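Local coordinates for neuraminidase (Influenza A virus, PDB 4GEZ), which is a neuraminidase-like surface protein of the virus, assigned to the sialidase family, though its diverged putative active site makes sialic acid cleavage doubtful, at residues I167-P172 with N201-T206; V178-E183 with W192-T197. All coordinates share one frame; numbering follows the deposited sequence.

Contact 1: I167-P172 with N201-T206; sequences IVSDGP and NFEYST
Ile167 meets Ser205 with both ends of its branch: CD1 lies 3.5 Å and CG2 3.6 Å from Ser205 OG, and both methyls reach the oxygen from the same side. In Ser205 that oxygen lies anti to the carbonyl carbon and beside the backbone N (chi1 -49°), on the side facing Ile167. CD1 of Ile167 also comes obliquely to the Phe202 ring, 4.3 Å from its CE1, and Leu230 touches both of these apolar side chains. No hydrogen bond spans the two segments, and Ile167 CA and Ser205 CA are 6.8 Å apart; the contact is one between blades of the six-bladed neuraminidase beta-propeller, strand 163-170 of one sheet facing the start of strand 205-210 in the next. Glu203 sets out away from Ser169, but its chain bends at chi2 (-74°) and brings the carboxylate back, OE1 lying 3.5 Å from both CB and OG of Ser169. Ser169 OG also lies 3.6 Å from Phe202 O, yet its strongest polar partner is His179. The other carboxylate oxygen, Glu203 OE2, has a long and weak ion pair with Arg151. Closer to hand, the same OE2 takes Asn201 ND2 on its anti lone pair at 3.2 Å, the donor's amide plane nearly containing the acceptor.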
# COMPACT_ATOMS: atom_id res chain seq x y z
N ILE A 167 -23.67 17.50 -17.03
CA ILE A 167 -24.85 18.33 -16.81
C ILE A 167 -24.75 19.04 -15.46
O ILE A 167 -24.59 18.40 -14.42
CB ILE A 167 -26.15 17.50 -16.90
CG1 ILE A 167 -26.35 17.02 -18.34
CG2 ILE A 167 -27.35 18.31 -16.45
CD1 ILE A 167 -27.04 15.68 -18.46
N VAL A 168 -24.86 20.37 -15.49
CA VAL A 168 -24.73 21.18 -14.28
C VAL A 168 -26.10 21.75 -13.97
O VAL A 168 -26.76 22.31 -14.86
CB VAL A 168 -23.69 22.31 -14.46
CG1 VAL A 168 -23.65 23.21 -13.24
CG2 VAL A 168 -22.32 21.73 -14.75
N SER A 169 -26.53 21.63 -12.72
CA SER A 169 -27.84 22.12 -12.31
C SER A 169 -27.72 23.33 -11.41
O SER A 169 -26.75 23.45 -10.66
CB SER A 169 -28.63 21.02 -11.59
OG SER A 169 -28.86 19.91 -12.44
N ASP A 170 -28.69 24.23 -11.48
CA ASP A 170 -28.65 25.44 -10.67
C ASP A 170 -30.08 25.85 -10.28
O ASP A 170 -31.06 25.34 -10.84
CB ASP A 170 -27.94 26.55 -11.43
CG ASP A 170 -27.50 27.69 -10.54
OD1 ASP A 170 -27.94 27.75 -9.37
OD2 ASP A 170 -26.69 28.52 -11.01
N GLY A 171 -30.19 26.77 -9.33
CA GLY A 171 -31.48 27.22 -8.82
C GLY A 171 -31.79 26.62 -7.46
O GLY A 171 -31.59 25.43 -7.25
N PRO A 172 -32.29 27.45 -6.53
CA PRO A 172 -32.54 27.10 -5.13
C PRO A 172 -33.84 26.33 -4.93
O PRO A 172 -34.09 25.82 -3.83
CB PRO A 172 -32.62 28.47 -4.44
CG PRO A 172 -33.06 29.41 -5.49
CD PRO A 172 -32.61 28.87 -6.81
N ASN A 201 -38.09 18.91 -13.58
CA ASN A 201 -36.84 19.04 -12.84
C ASN A 201 -35.92 17.90 -13.26
O ASN A 201 -36.38 16.77 -13.41
CB ASN A 201 -37.11 19.00 -11.32
CG ASN A 201 -35.84 18.83 -10.50
OD1 ASN A 201 -35.62 17.80 -9.87
ND2 ASN A 201 -34.98 19.85 -10.53
N PHE A 202 -34.64 18.20 -13.46
CA PHE A 202 -33.71 17.21 -14.02
C PHE A 202 -32.43 17.08 -13.21
O PHE A 202 -31.38 17.57 -13.60
CB PHE A 202 -33.36 17.58 -15.47
CG PHE A 202 -32.85 16.42 -16.28
CD1 PHE A 202 -31.51 16.05 -16.23
CD2 PHE A 202 -33.71 15.69 -17.10
CE1 PHE A 202 -31.03 14.99 -16.98
CE2 PHE A 202 -33.24 14.62 -17.85
CZ PHE A 202 -31.90 14.27 -17.79
N GLU A 203 -32.53 16.42 -12.05
CA GLU A 203 -31.37 16.24 -11.19
C GLU A 203 -30.72 14.87 -11.35
O GLU A 203 -31.26 13.98 -12.01
CB GLU A 203 -31.76 16.47 -9.73
CG GLU A 203 -32.44 17.82 -9.50
CD GLU A 203 -31.46 18.98 -9.56
OE1 GLU A 203 -30.24 18.76 -9.41
OE2 GLU A 203 -31.93 20.12 -9.77
N TYR A 204 -29.54 14.72 -10.74
CA TYR A 204 -28.84 13.44 -10.63
C TYR A 204 -28.66 12.71 -11.97
O TYR A 204 -28.81 11.48 -12.04
CB TYR A 204 -29.56 12.52 -9.64
CG TYR A 204 -29.88 13.15 -8.30
CD1 TYR A 204 -29.01 14.05 -7.70
CD2 TYR A 204 -31.06 12.84 -7.63
CE1 TYR A 204 -29.31 14.63 -6.48
CE2 TYR A 204 -31.37 13.41 -6.41
CZ TYR A 204 -30.48 14.31 -5.84
OH TYR A 204 -30.78 14.88 -4.62
N SER A 205 -28.29 13.45 -13.01
CA SER A 205 -28.10 12.87 -14.34
C SER A 205 -27.06 11.75 -14.33
O SER A 205 -25.95 11.93 -13.83
CB SER A 205 -27.65 13.95 -15.34
OG SER A 205 -28.49 15.08 -15.28
N THR A 206 -27.42 10.61 -14.89
CA THR A 206 -26.45 9.56 -15.16
C THR A 206 -26.54 9.23 -16.64
O THR A 206 -27.64 9.05 -17.17
CB THR A 206 -26.63 8.30 -14.26
OG1 THR A 206 -25.70 7.29 -14.65
CG2 THR A 206 -28.05 7.75 -14.38

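Contact 2: V178-E183 with W192-T197; sequences VHRIYE and WKQLNT. With NAG (2-acetamido-2-deoxy-beta-D-glucopyranose), chain M.
An antiparallel beta hairpin pairs strand 178-183 with 192-194 along the outer edge of a propeller blade, and a cation-pi stack lies across one face. Ile181 and Lys193 exchange two backbone hydrogen bonds, Ile181 N to Lys193 O and Lys193 N to Ile181 O, each 2.9 Å. Leu195 N adds a nearly straight one to His179 O (3.1 Å). Arg180, extended from CG to NE, lays its guanidinium flat on Trp192: the planes are 16° apart, CZ is 4.0 Å from the centroid of the six-membered ring, and NH1 sits over the indole. Trp192 sits on 188-194, the blade's outermost strand, and Arg180 reaches it from the next one in. The guanidinium edge makes a weak hydrogen bond from NE to Gln194 OE1. Trp192 CB stands over the centre of the Tyr182 ring in a CH-pi contact, 3.6 Å from the centroid, and Phe142 stacks on Tyr182. On the other face Ile181 CD1 touches Leu195 CD2 (3.9 Å). Thr197 OG1 approaches the His179 ring edge in plane, 3.5 Å from CD2, while His179 NE2 bonds Ser177. Asn196 carries an N-linked NAG through ND2.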
# COMPACT_ATOMS: atom_id res chain seq x y z
N VAL A 178 -32.56 25.18 -13.27
CA VAL A 178 -31.97 25.26 -14.60
C VAL A 178 -30.90 24.19 -14.75
O VAL A 178 -30.25 23.81 -13.78
CB VAL A 178 -31.39 26.67 -14.92
CG1 VAL A 178 -32.36 27.76 -14.52
CG2 VAL A 178 -30.07 26.87 -14.22
N HIS A 179 -30.73 23.71 -15.97
CA HIS A 179 -29.81 22.63 -16.24
C HIS A 179 -29.08 22.90 -17.55
O HIS A 179 -29.70 23.32 -18.53
CB HIS A 179 -30.56 21.30 -16.31
CG HIS A 179 -31.43 21.05 -15.12
ND1 HIS A 179 -30.96 20.54 -13.94
CD2 HIS A 179 -32.76 21.28 -14.93
CE1 HIS A 179 -31.95 20.45 -13.07
NE2 HIS A 179 -33.05 20.89 -13.64
N ARG A 180 -27.77 22.68 -17.55
CA ARG A 180 -26.96 22.99 -18.71
C ARG A 180 -26.04 21.84 -19.06
O ARG A 180 -25.56 21.14 -18.17
CB ARG A 180 -26.11 24.23 -18.45
CG ARG A 180 -26.86 25.52 -18.27
CD ARG A 180 -25.87 26.63 -17.94
NE ARG A 180 -26.51 27.87 -17.55
CZ ARG A 180 -25.85 29.01 -17.33
NH1 ARG A 180 -24.54 29.05 -17.46
NH2 ARG A 180 -26.51 30.10 -16.98
N ILE A 181 -25.79 21.66 -20.35
CA ILE A 181 -24.73 20.77 -20.79
C ILE A 181 -23.46 21.58 -20.98
O ILE A 181 -23.46 22.56 -21.73
CB ILE A 181 -25.07 20.10 -22.13
CG1 ILE A 181 -26.40 19.35 -22.03
CG2 ILE A 181 -23.95 19.16 -22.56
CD1 ILE A 181 -26.93 18.84 -23.36
N TYR A 182 -22.40 21.19 -20.29
CA TYR A 182 -21.10 21.83 -20.48
C TYR A 182 -20.21 20.95 -21.33
O TYR A 182 -20.18 19.73 -21.15
CB TYR A 182 -20.43 22.12 -19.14
CG TYR A 182 -20.90 23.41 -18.50
CD1 TYR A 182 -22.12 23.48 -17.84
CD2 TYR A 182 -20.12 24.56 -18.57
CE1 TYR A 182 -22.55 24.65 -17.26
CE2 TYR A 182 -20.55 25.74 -18.00
CZ TYR A 182 -21.77 25.78 -17.35
OH TYR A 182 -22.21 26.95 -16.77
N GLU A 183 -19.51 21.56 -22.29
CA GLU A 183 -18.54 20.83 -23.10
C GLU A 183 -17.15 21.25 -22.66
O GLU A 183 -16.84 22.45 -22.63
CB GLU A 183 -18.72 21.12 -24.59
CG GLU A 183 -17.73 20.34 -25.46
CD GLU A 183 -17.79 20.70 -26.93
OE1 GLU A 183 -18.89 21.04 -27.42
OE2 GLU A 183 -16.73 20.64 -27.59
N TRP A 192 -21.33 26.06 -23.37
CA TRP A 192 -22.39 25.43 -22.61
C TRP A 192 -23.74 25.71 -23.26
O TRP A 192 -23.89 26.67 -24.01
CB TRP A 192 -22.36 25.88 -21.15
CG TRP A 192 -22.38 27.35 -20.98
CD1 TRP A 192 -21.31 28.15 -20.71
CD2 TRP A 192 -23.52 28.21 -21.03
NE1 TRP A 192 -21.71 29.46 -20.60
CE2 TRP A 192 -23.06 29.52 -20.79
CE3 TRP A 192 -24.89 28.01 -21.26
CZ2 TRP A 192 -23.92 30.62 -20.78
CZ3 TRP A 192 -25.73 29.10 -21.24
CH2 TRP A 192 -25.25 30.39 -21.01
N LYS A 193 -24.72 24.87 -22.96
CA LYS A 193 -26.04 24.96 -23.57
C LYS A 193 -27.09 24.79 -22.49
O LYS A 193 -27.11 23.77 -21.80
CB LYS A 193 -26.16 23.84 -24.60
CG LYS A 193 -27.45 23.81 -25.41
CD LYS A 193 -27.42 24.80 -26.54
CE LYS A 193 -27.53 24.06 -27.85
NZ LYS A 193 -28.88 23.53 -28.04
N GLN A 194 -27.97 25.78 -22.35
CA GLN A 194 -29.05 25.65 -21.39
C GLN A 194 -30.22 24.94 -22.05
O GLN A 194 -30.63 25.28 -23.16
CB GLN A 194 -29.51 27.00 -20.85
CG GLN A 194 -30.60 26.87 -19.78
CD GLN A 194 -30.76 28.09 -18.91
OE1 GLN A 194 -29.78 28.62 -18.37
NE2 GLN A 194 -31.99 28.55 -18.74
N LEU A 195 -30.74 23.93 -21.36
CA LEU A 195 -31.85 23.15 -21.88
C LEU A 195 -33.15 23.79 -21.43
O LEU A 195 -33.22 24.40 -20.36
CB LEU A 195 -31.78 21.70 -21.40
CG LEU A 195 -30.45 21.00 -21.66
CD1 LEU A 195 -30.45 19.58 -21.11
CD2 LEU A 195 -30.17 21.01 -23.15
N ASN A 196 -34.17 23.69 -22.28
CA ASN A 196 -35.52 24.05 -21.89
C ASN A 196 -36.13 22.91 -21.08
O ASN A 196 -36.63 21.93 -21.64
CB ASN A 196 -36.34 24.42 -23.13
CG ASN A 196 -37.81 24.66 -22.82
OD1 ASN A 196 -38.16 25.33 -21.84
ND2 ASN A 196 -38.68 24.18 -23.71
N THR A 197 -36.07 23.05 -19.76
CA THR A 197 -36.58 22.02 -18.85
C THR A 197 -37.80 22.53 -18.11
O THR A 197 -38.18 21.99 -17.07
CB THR A 197 -35.51 21.59 -17.81
OG1 THR A 197 -35.09 22.73 -17.04
CG2 THR A 197 -34.30 20.94 -18.48
C1 NAG M . -40.04 24.51 -23.38
C2 NAG M . -40.79 25.48 -24.30
C3 NAG M . -42.23 25.69 -23.83
C4 NAG M . -42.92 24.35 -23.61
C5 NAG M . -42.10 23.50 -22.64
C6 NAG M . -42.74 22.13 -22.49
C7 NAG M . -39.39 27.07 -25.49
C8 NAG M . -38.74 28.42 -25.51
N2 NAG M . -40.10 26.75 -24.40
O3 NAG M . -42.93 26.44 -24.80
O4 NAG M . -44.21 24.55 -23.07
O5 NAG M . -40.78 23.33 -23.12
O6 NAG M . -42.13 21.24 -23.40
O7 NAG M . -39.24 26.29 -26.43

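In the fold
Contacts 1 and 2 have centres about 9 Å apart, and both reach one four-stranded antiparallel sheet, through neighbouring strands 163-170 and 178-185; 201-206 leads into the next. Along the chain the order is 167-172, 178-183, 192-197, 201-206, so the hairpin of contact 2 falls between the two halves of contact 1. Contact 2 lies farther out, about 18 Å from the centre of the chain against about 12 Å for contact 1 (centre to centre), and contact 1 joins the blade to the following one. His179 connects them: its ND1 is 2.7 Å from Ser169 OG, a probable hydrogen bond, and its CE1 packs against Phe202 O and Glu203 OE2. The outer contact carries a glycan, whereas the inner one is buried.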